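Local structure of uncharacterized protein (Borrelia turicatae, 5VJ4) at residues K289-E294 with K347-F352; Q312-R317 with K356-A361. The protein is of unknown function but is a putative surface protein of a relapsing fever spirochete that may bind lipid. One frame throughout, in Å; residues are numbered along the deposited sequence.

Contact 1: K289-E294 with K347-F352. With SO4 (sulfate ion), chain D.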
ATOM      1  N   LYS A 289      -2.249  20.085  -6.942  1.00 67.07           N
ATOM      2  CA  LYS A 289      -1.428  21.224  -7.219  1.00 57.28           C
ATOM      3  C   LYS A 289      -2.011  21.945  -8.411  1.00 63.71           C
ATOM      4  O   LYS A 289      -2.134  23.157  -8.362  1.00 66.55           O
ATOM      5  CB  LYS A 289      -0.006  20.792  -7.492  1.00 73.67           C
ATOM      6  CG  LYS A 289       0.791  21.774  -8.338  1.00119.22           C
ATOM      7  CD  LYS A 289       2.263  21.382  -8.440  1.00126.33           C
ATOM      8  CE  LYS A 289       3.167  22.606  -8.290  1.00106.10           C
ATOM      9  NZ  LYS A 289       3.898  23.007  -9.518  1.00104.52           N
ATOM     10  N   ILE A 290      -2.385  21.212  -9.461  1.00 73.62           N
ATOM     11  CA  ILE A 290      -2.908  21.868 -10.669  1.00 63.58           C
ATOM     12  C   ILE A 290      -4.229  22.555 -10.402  1.00 68.95           C
ATOM     13  O   ILE A 290      -4.417  23.679 -10.834  1.00 79.02           O
ATOM     14  CB  ILE A 290      -2.957  20.952 -11.886  1.00 55.93           C
ATOM     15  CG1 ILE A 290      -1.512  20.677 -12.307  1.00133.40           C
ATOM     16  CG2 ILE A 290      -3.569  21.664 -13.056  1.00 63.02           C
ATOM     17  CD1 ILE A 290      -1.307  19.638 -13.390  1.00153.37           C
ATOM     18  N   GLU A 291      -5.102  21.916  -9.639  1.00 60.36           N
ATOM     19  CA  GLU A 291      -6.386  22.524  -9.346  1.00 58.66           C
ATOM     20  C   GLU A 291      -6.275  23.750  -8.487  1.00 61.51           C
ATOM     21  O   GLU A 291      -7.005  24.710  -8.689  1.00 81.88           O
ATOM     22  CB  GLU A 291      -7.391  21.533  -8.742  1.00 59.85           C
ATOM     23  CG  GLU A 291      -7.932  20.556  -9.773  1.00 58.54           C
ATOM     24  CD  GLU A 291      -8.281  21.230 -11.092  1.00 84.30           C
ATOM     25  OE1 GLU A 291      -8.902  22.319 -11.047  1.00107.68           O
ATOM     26  OE2 GLU A 291      -7.924  20.673 -12.162  1.00 70.10           O
ATOM     27  N   HIS A 292      -5.358  23.720  -7.536  1.00 64.41           N
ATOM     28  CA  HIS A 292      -5.147  24.850  -6.644  1.00 68.95           C
ATOM     29  C   HIS A 292      -4.720  26.074  -7.462  1.00 69.05           C
ATOM     30  O   HIS A 292      -5.202  27.176  -7.248  1.00 67.12           O
ATOM     31  CB  HIS A 292      -4.096  24.472  -5.616  1.00 62.92           C
ATOM     32  CG  HIS A 292      -3.482  25.634  -4.911  1.00 74.92           C
ATOM     33  ND1 HIS A 292      -2.415  26.355  -5.427  1.00 56.93           N
ATOM     34  CD2 HIS A 292      -3.759  26.179  -3.700  1.00 59.23           C
ATOM     35  CE1 HIS A 292      -2.090  27.314  -4.578  1.00 55.12           C
ATOM     36  NE2 HIS A 292      -2.883  27.224  -3.519  1.00 66.11           N
ATOM     37  N   ASP A 293      -3.831  25.871  -8.417  1.00 61.01           N
ATOM     38  CA  ASP A 293      -3.404  26.984  -9.255  1.00 67.46           C
ATOM     39  C   ASP A 293      -4.518  27.554 -10.063  1.00 68.29           C
ATOM     40  O   ASP A 293      -4.612  28.757 -10.186  1.00102.37           O
ATOM     41  CB  ASP A 293      -2.239  26.584 -10.136  1.00 67.23           C
ATOM     42  CG  ASP A 293      -1.037  26.164  -9.311  1.00105.18           C
ATOM     43  OD1 ASP A 293      -1.175  26.040  -8.060  1.00 96.24           O
ATOM     44  OD2 ASP A 293       0.039  25.959  -9.902  1.00 97.09           O
ATOM     45  N   GLU A 294      -5.383  26.699 -10.605  1.00 87.99           N
ATOM     46  CA  GLU A 294      -6.563  27.180 -11.319  1.00 68.70           C
ATOM     47  C   GLU A 294      -7.396  28.066 -10.416  1.00 70.64           C
ATOM     48  O   GLU A 294      -7.831  29.138 -10.837  1.00 77.62           O
ATOM     49  CB  GLU A 294      -7.419  26.027 -11.839  1.00 69.85           C
ATOM     50  CG  GLU A 294      -6.759  25.107 -12.851  1.00 94.87           C
ATOM     51  CD  GLU A 294      -6.315  25.803 -14.122  1.00 99.95           C
ATOM     52  OE1 GLU A 294      -6.838  26.897 -14.436  1.00143.24           O
ATOM     53  OE2 GLU A 294      -5.447  25.235 -14.824  1.00116.36           O
ATOM     54  N   LYS A 347     -10.155  14.409  -2.211  1.00 72.38           N
ATOM     55  CA  LYS A 347     -11.035  15.319  -1.464  1.00 59.86           C
ATOM     56  C   LYS A 347     -10.597  16.779  -1.651  1.00 74.17           C
ATOM     57  O   LYS A 347     -11.422  17.666  -1.830  1.00 89.06           O
ATOM     58  CB  LYS A 347     -11.035  14.932   0.021  1.00 55.69           C
ATOM     59  CG  LYS A 347     -11.759  15.854   0.991  1.00 84.92           C
ATOM     60  CD  LYS A 347     -11.610  15.333   2.423  1.00108.70           C
ATOM     61  CE  LYS A 347     -12.596  15.964   3.398  1.00128.12           C
ATOM     62  NZ  LYS A 347     -12.844  15.122   4.607  1.00120.82           N
ATOM     63  N   TYR A 348      -9.293  17.005  -1.648  1.00 57.74           N
ATOM     64  CA  TYR A 348      -8.774  18.346  -1.743  1.00 58.07           C
ATOM     65  C   TYR A 348      -8.752  18.865  -3.170  1.00 61.24           C
ATOM     66  O   TYR A 348      -8.854  20.080  -3.388  1.00 68.80           O
ATOM     67  CB  TYR A 348      -7.422  18.466  -0.994  1.00 57.70           C
ATOM     68  CG  TYR A 348      -7.634  18.581   0.520  1.00 61.75           C
ATOM     69  CD1 TYR A 348      -8.007  17.466   1.291  1.00 83.28           C
ATOM     70  CD2 TYR A 348      -7.545  19.824   1.171  1.00 66.94           C
ATOM     71  CE1 TYR A 348      -8.255  17.584   2.659  1.00 93.83           C
ATOM     72  CE2 TYR A 348      -7.775  19.951   2.543  1.00 73.00           C
ATOM     73  CZ  TYR A 348      -8.126  18.833   3.281  1.00 85.88           C
ATOM     74  OH  TYR A 348      -8.344  18.956   4.626  1.00115.01           O
ATOM     75  N   ARG A 349      -8.644  17.958  -4.140  1.00 58.10           N
ATOM     76  CA  ARG A 349      -8.771  18.338  -5.553  1.00 53.15           C
ATOM     77  C   ARG A 349     -10.173  18.890  -5.810  1.00 64.00           C
ATOM     78  O   ARG A 349     -10.330  19.953  -6.422  1.00 67.79           O
ATOM     79  CB  ARG A 349      -8.505  17.155  -6.460  1.00 54.93           C
ATOM     80  CG  ARG A 349      -8.474  17.508  -7.930  1.00 53.65           C
ATOM     81  CD  ARG A 349      -8.172  16.305  -8.812  1.00 62.92           C
ATOM     82  NE  ARG A 349      -8.580  16.589 -10.183  1.00 77.60           N
ATOM     83  CZ  ARG A 349      -9.705  16.154 -10.748  1.00 65.72           C
ATOM     84  NH1 ARG A 349     -10.586  15.377 -10.097  1.00 57.88           N
ATOM     85  NH2 ARG A 349      -9.943  16.507 -11.982  1.00 60.46           N
ATOM     86  N   ASN A 350     -11.172  18.182  -5.293  1.00 66.92           N
ATOM     87  CA  ASN A 350     -12.555  18.609  -5.393  1.00 67.60           C
ATOM     88  C   ASN A 350     -12.799  19.931  -4.692  1.00 71.18           C
ATOM     89  O   ASN A 350     -13.421  20.829  -5.272  1.00 80.37           O
ATOM     90  CB  ASN A 350     -13.499  17.510  -4.899  1.00 59.73           C
ATOM     91  CG  ASN A 350     -13.545  16.301  -5.848  1.00 57.17           C
ATOM     92  OD1 ASN A 350     -13.013  16.326  -6.956  1.00 66.34           O
ATOM     93  ND2 ASN A 350     -14.177  15.234  -5.399  1.00 79.15           N
ATOM     94  N   TYR A 351     -12.271  20.076  -3.479  1.00 62.28           N
ATOM     95  CA  TYR A 351     -12.362  21.357  -2.773  1.00 59.67           C
ATOM     96  C   TYR A 351     -11.850  22.508  -3.636  1.00 62.47           C
ATOM     97  O   TYR A 351     -12.529  23.527  -3.765  1.00 72.13           O
ATOM     98  CB  TYR A 351     -11.675  21.298  -1.416  1.00 51.75           C
ATOM     99  CG  TYR A 351     -12.443  20.523  -0.354  1.00 82.20           C
ATOM    100  CD1 TYR A 351     -13.553  19.723  -0.678  1.00 94.03           C
ATOM    101  CD2 TYR A 351     -12.036  20.563   0.981  1.00104.58           C
ATOM    102  CE1 TYR A 351     -14.235  19.008   0.303  1.00138.89           C
ATOM    103  CE2 TYR A 351     -12.713  19.853   1.973  1.00109.54           C
ATOM    104  CZ  TYR A 351     -13.808  19.077   1.632  1.00127.49           C
ATOM    105  OH  TYR A 351     -14.480  18.382   2.612  1.00134.77           O
ATOM    106  N   PHE A 352     -10.709  22.314  -4.286  1.00 57.56           N
ATOM    107  CA  PHE A 352     -10.162  23.354  -5.151  1.00 74.49           C
ATOM    108  C   PHE A 352     -10.983  23.609  -6.398  1.00 72.41           C
ATOM    109  O   PHE A 352     -10.994  24.733  -6.905  1.00 84.95           O
ATOM    110  CB  PHE A 352      -8.697  23.080  -5.539  1.00 68.61           C
ATOM    111  CG  PHE A 352      -7.738  23.318  -4.427  1.00 73.84           C
ATOM    112  CD1 PHE A 352      -7.622  24.572  -3.855  1.00 84.62           C
ATOM    113  CD2 PHE A 352      -6.951  22.285  -3.932  1.00 81.12           C
ATOM    114  CE1 PHE A 352      -6.735  24.795  -2.814  1.00 74.20           C
ATOM    115  CE2 PHE A 352      -6.070  22.500  -2.885  1.00 57.58           C
ATOM    116  CZ  PHE A 352      -5.959  23.756  -2.331  1.00 71.76           C
TER
HETATM  117  S   SO4 D 502     -12.069  16.938 -14.449  1.00 63.47           S
HETATM  118  O1  SO4 D 502     -13.219  17.778 -13.984  1.00 71.39           O
HETATM  119  O2  SO4 D 502     -10.814  17.715 -14.268  1.00 84.13           O
HETATM  120  O3  SO4 D 502     -12.087  16.571 -15.890  1.00 67.68           O
HETATM  121  O4  SO4 D 502     -12.119  15.689 -13.642  1.00 89.30           O
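Residues 289-294 and 347-352 are helical segments running nearly parallel, their axes 8.5 Å apart and 16° from alignment, with His292 and Phe352 nearest in the backbone. Phe352 and Glu291 bury the most surface here. His292 CB sits over the middle of the phenyl face, 3.7 Å from the ring centroid, in a CH-pi contact. The imidazole extends from there as the edge partner of an offset edge-to-face pair, planes at 88°, with CD2 3.4 Å from Phe352 CE1. The outer edge of the imidazole is tied within its own helix: ND1 gives a nearly straight hydrogen bond, 2.9 Å long, to Asp293 OD1, in the ring plane. Phe318 of helix 308-334 also packs on the Phe352 side chain. Glu291 crosses Arg349 obliquely, CG to CG at 3.6 Å, with its CB against Phe352 CB. Glu291 is bent at chi2 (-43°); its carboxylate plane stands perpendicular to the guanidinium, and Glu291 OE2 remains 4.6 Å from Arg349 NE, beyond a salt bridge. Arg349, extended from CG to NE, instead presents its guanidinium edge to a sulfate, NH2 donating to O4 at 2.9 Å; Gly206 N and Arg209 N also hydrogen-bond the sulfate. The contact between the helices is thus largely apolar and aromatic, while Arg349 and two backbone amides contribute to a site that holds an anion, here a sulfate probably from the crystallisation liquor.

Contact 2: Q312-R317 with K356-A361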
ATOM      1  N   GLN A 312     -10.304  33.851  -0.778  1.00128.17           N
ATOM      2  CA  GLN A 312      -8.875  33.825  -0.520  1.00 99.88           C
ATOM      3  C   GLN A 312      -8.505  33.067   0.749  1.00 93.49           C
ATOM      4  O   GLN A 312      -7.504  32.348   0.793  1.00 85.05           O
ATOM      5  CB  GLN A 312      -8.344  35.248  -0.430  1.00117.38           C
ATOM      6  CG  GLN A 312      -7.481  35.620  -1.604  1.00116.03           C
ATOM      7  CD  GLN A 312      -6.310  34.682  -1.752  1.00113.85           C
ATOM      8  OE1 GLN A 312      -6.119  33.747  -0.955  1.00113.56           O
ATOM      9  NE2 GLN A 312      -5.511  34.923  -2.781  1.00117.74           N
ATOM     10  N   ALA A 313      -9.338  33.226   1.775  1.00 90.00           N
ATOM     11  CA  ALA A 313      -9.162  32.490   3.013  1.00 90.94           C
ATOM     12  C   ALA A 313      -9.222  31.002   2.726  1.00 89.35           C
ATOM     13  O   ALA A 313      -8.345  30.254   3.150  1.00105.97           O
ATOM     14  CB  ALA A 313     -10.226  32.876   4.040  1.00 88.46           C
ATOM     15  N   ARG A 314     -10.245  30.595   1.977  1.00 95.35           N
ATOM     16  CA  ARG A 314     -10.475  29.194   1.687  1.00 88.23           C
ATOM     17  C   ARG A 314      -9.256  28.617   0.983  1.00 94.72           C
ATOM     18  O   ARG A 314      -8.791  27.536   1.355  1.00 77.92           O
ATOM     19  CB  ARG A 314     -11.710  29.029   0.818  1.00 92.83           C
ATOM     20  CG  ARG A 314     -12.927  29.776   1.317  1.00123.04           C
ATOM     21  CD  ARG A 314     -14.037  28.839   1.755  1.00124.02           C
ATOM     22  NE  ARG A 314     -14.521  28.036   0.623  1.00147.74           N
ATOM     23  CZ  ARG A 314     -15.361  28.453  -0.330  1.00143.42           C
ATOM     24  NH1 ARG A 314     -15.863  29.681  -0.316  1.00139.06           N
ATOM     25  NH2 ARG A 314     -15.710  27.630  -1.308  1.00 96.61           N
ATOM     26  N   LEU A 315      -8.738  29.348  -0.012  1.00 72.35           N
ATOM     27  CA  LEU A 315      -7.590  28.895  -0.775  1.00 65.73           C
ATOM     28  C   LEU A 315      -6.430  28.619   0.158  1.00 84.81           C
ATOM     29  O   LEU A 315      -5.853  27.539   0.109  1.00105.13           O
ATOM     30  CB  LEU A 315      -7.163  29.909  -1.825  1.00 61.67           C
ATOM     31  CG  LEU A 315      -6.059  29.430  -2.779  1.00 68.03           C
ATOM     32  CD1 LEU A 315      -6.614  28.413  -3.766  1.00 65.08           C
ATOM     33  CD2 LEU A 315      -5.403  30.579  -3.547  1.00 55.26           C
ATOM     34  N   ASN A 316      -6.111  29.581   1.017  1.00 93.69           N
ATOM     35  CA  ASN A 316      -4.995  29.395   1.942  1.00 88.71           C
ATOM     36  C   ASN A 316      -5.243  28.309   2.957  1.00 92.14           C
ATOM     37  O   ASN A 316      -4.353  27.511   3.232  1.00 95.04           O
ATOM     38  CB  ASN A 316      -4.593  30.695   2.611  1.00 82.04           C
ATOM     39  CG  ASN A 316      -3.958  31.648   1.630  1.00 88.78           C
ATOM     40  OD1 ASN A 316      -3.479  31.224   0.587  1.00 91.19           O
ATOM     41  ND2 ASN A 316      -3.957  32.937   1.949  1.00122.47           N
ATOM     42  N   ARG A 317      -6.464  28.253   3.474  1.00 82.64           N
ATOM     43  CA  ARG A 317      -6.811  27.261   4.472  1.00 98.99           C
ATOM     44  C   ARG A 317      -6.701  25.862   3.879  1.00 95.95           C
ATOM     45  O   ARG A 317      -6.125  24.969   4.492  1.00 86.68           O
ATOM     46  CB  ARG A 317      -8.213  27.522   5.019  1.00 91.60           C
ATOM     47  CG  ARG A 317      -8.804  26.375   5.808  1.00 83.94           C
ATOM     48  CD  ARG A 317     -10.291  26.619   5.963  1.00 96.43           C
ATOM     49  NE  ARG A 317     -11.076  25.380   6.019  1.00129.50           N
ATOM     50  CZ  ARG A 317     -12.338  25.271   5.606  1.00118.75           C
ATOM     51  NH1 ARG A 317     -12.959  26.324   5.070  1.00116.64           N
ATOM     52  NH2 ARG A 317     -12.979  24.110   5.723  1.00114.66           N
ATOM     53  N   LYS A 356     -12.753  26.980  -7.414  1.00 68.51           N
ATOM     54  CA  LYS A 356     -12.561  27.674  -8.681  1.00 60.55           C
ATOM     55  C   LYS A 356     -13.895  28.122  -9.259  1.00 78.27           C
ATOM     56  O   LYS A 356     -14.018  29.261  -9.709  1.00 82.38           O
ATOM     57  CB  LYS A 356     -11.790  26.824  -9.706  1.00 55.58           C
ATOM     58  CG  LYS A 356     -11.824  27.452 -11.094  1.00 66.06           C
ATOM     59  CD  LYS A 356     -10.888  26.886 -12.144  1.00 66.56           C
ATOM     60  CE  LYS A 356     -11.034  25.394 -12.405  1.00 69.73           C
ATOM     61  NZ  LYS A 356     -12.433  24.902 -12.381  1.00 93.54           N
ATOM     62  N   PHE A 357     -14.876  27.218  -9.249  1.00 93.94           N
ATOM     63  CA  PHE A 357     -16.195  27.499  -9.804  1.00 74.81           C
ATOM     64  C   PHE A 357     -16.871  28.643  -9.068  1.00 88.66           C
ATOM     65  O   PHE A 357     -17.398  29.556  -9.695  1.00 97.37           O
ATOM     66  CB  PHE A 357     -17.061  26.238  -9.817  1.00 55.80           C
ATOM     67  CG  PHE A 357     -16.668  25.252 -10.882  1.00 47.99           C
ATOM     68  CD1 PHE A 357     -16.104  25.682 -12.084  1.00 45.11           C
ATOM     69  CD2 PHE A 357     -16.880  23.888 -10.693  1.00 52.53           C
ATOM     70  CE1 PHE A 357     -15.739  24.773 -13.080  1.00 53.45           C
ATOM     71  CE2 PHE A 357     -16.516  22.963 -11.681  1.00 53.45           C
ATOM     72  CZ  PHE A 357     -15.946  23.411 -12.876  1.00 62.13           C
ATOM     73  N   ASP A 358     -16.802  28.614  -7.743  1.00 88.92           N
ATOM     74  CA  ASP A 358     -17.338  29.693  -6.942  1.00 73.30           C
ATOM     75  C   ASP A 358     -16.647  30.983  -7.284  1.00 77.48           C
ATOM     76  O   ASP A 358     -17.296  32.005  -7.408  1.00115.49           O
ATOM     77  CB  ASP A 358     -17.235  29.377  -5.457  1.00 72.75           C
ATOM     78  CG  ASP A 358     -18.208  28.279  -5.042  1.00106.92           C
ATOM     79  OD1 ASP A 358     -18.955  27.769  -5.933  1.00 84.52           O
ATOM     80  OD2 ASP A 358     -18.231  27.927  -3.839  1.00 84.88           O
ATOM     81  N   ALA A 359     -15.338  30.932  -7.480  1.00 66.84           N
ATOM     82  CA  ALA A 359     -14.586  32.123  -7.852  1.00 76.43           C
ATOM     83  C   ALA A 359     -15.113  32.725  -9.159  1.00 75.10           C
ATOM     84  O   ALA A 359     -15.321  33.925  -9.260  1.00 88.61           O
ATOM     85  CB  ALA A 359     -13.078  31.825  -7.941  1.00 61.65           C
ATOM     86  N   GLN A 360     -15.339  31.877 -10.149  1.00 72.83           N
ATOM     87  CA  GLN A 360     -15.743  32.343 -11.462  1.00 79.58           C
ATOM     88  C   GLN A 360     -17.166  32.936 -11.428  1.00 74.24           C
ATOM     89  O   GLN A 360     -17.383  34.044 -11.926  1.00 92.77           O
ATOM     90  CB  GLN A 360     -15.556  31.232 -12.497  1.00 77.17           C
ATOM     91  CG  GLN A 360     -14.103  30.792 -12.655  1.00 76.98           C
ATOM     92  CD  GLN A 360     -13.871  29.637 -13.632  1.00 90.15           C
ATOM     93  OE1 GLN A 360     -14.660  28.687 -13.744  1.00 77.13           O
ATOM     94  NE2 GLN A 360     -12.747  29.704 -14.325  1.00160.42           N
ATOM     95  N   ALA A 361     -18.101  32.236 -10.784  1.00 70.72           N
ATOM     96  CA  ALA A 361     -19.453  32.771 -10.535  1.00 79.79           C
ATOM     97  C   ALA A 361     -19.407  34.130  -9.811  1.00 79.34           C
ATOM     98  O   ALA A 361     -20.204  35.028 -10.087  1.00 94.85           O
ATOM     99  CB  ALA A 361     -20.337  31.773  -9.778  1.00 52.93           C
TER
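Arg314 reaches Asp358 by folding its chain: CG lies beside the backbone N (chi1 -49°), and further bends at chi2 and chi3 swing the guanidinium across to helix 345-365. Asp358 also has its CG beside the backbone N, and its CB already points toward the arginine helix. The two side chains meet at about a right angle. Arg314 NH2 faces Asp358 OD2 at 3.6 Å in a long salt bridge, with OD2 at the edge of the guanidinium and near its plane. The carboxylate is turned 65° from the guanidinium plane, and the pairing rests on a single nitrogen and a single oxygen, unlike a two-pronged arginine-carboxylate pair. This is an interhelical salt bridge at the surface of an all-helical fold, linking helix 308-334 to the C-terminal helix 345-365, and the two segments bury just 50 Å² against each other. Apolar packing nearby is supplied by neighbours: Arg314 also touches Leu355, while the buried Leu315 packs against Leu355 of helix 345-365 and Leu296 of helix 263-301. Ala359 of helix 345-365, also buried, packs on Ala298 of helix 263-301. One turn further along the arginine helix, Arg317 NE makes its own salt bridge with Glu321 OE2.

In the fold
The two contacts have centres about 10 Å apart, on the same side of the chain's centre, and share helix 345-365. Contact 1 joins its earlier part to helix 263-301, and contact 2 its later part to helix 308-334. The segments alternate along the chain: 289-294, 312-317, 347-352, 356-361. Together they describe a three-helix bundle at the C-terminal end of the modelled chain. They also touch directly: Leu315 CD1 reaches both His292 CD2 and Phe352 CE1, and Lys356 CD packs on Glu294 CB. The partly buried aromatic packing of contact 1 gives way to a charged surface pair in contact 2, farther from the chain's centre.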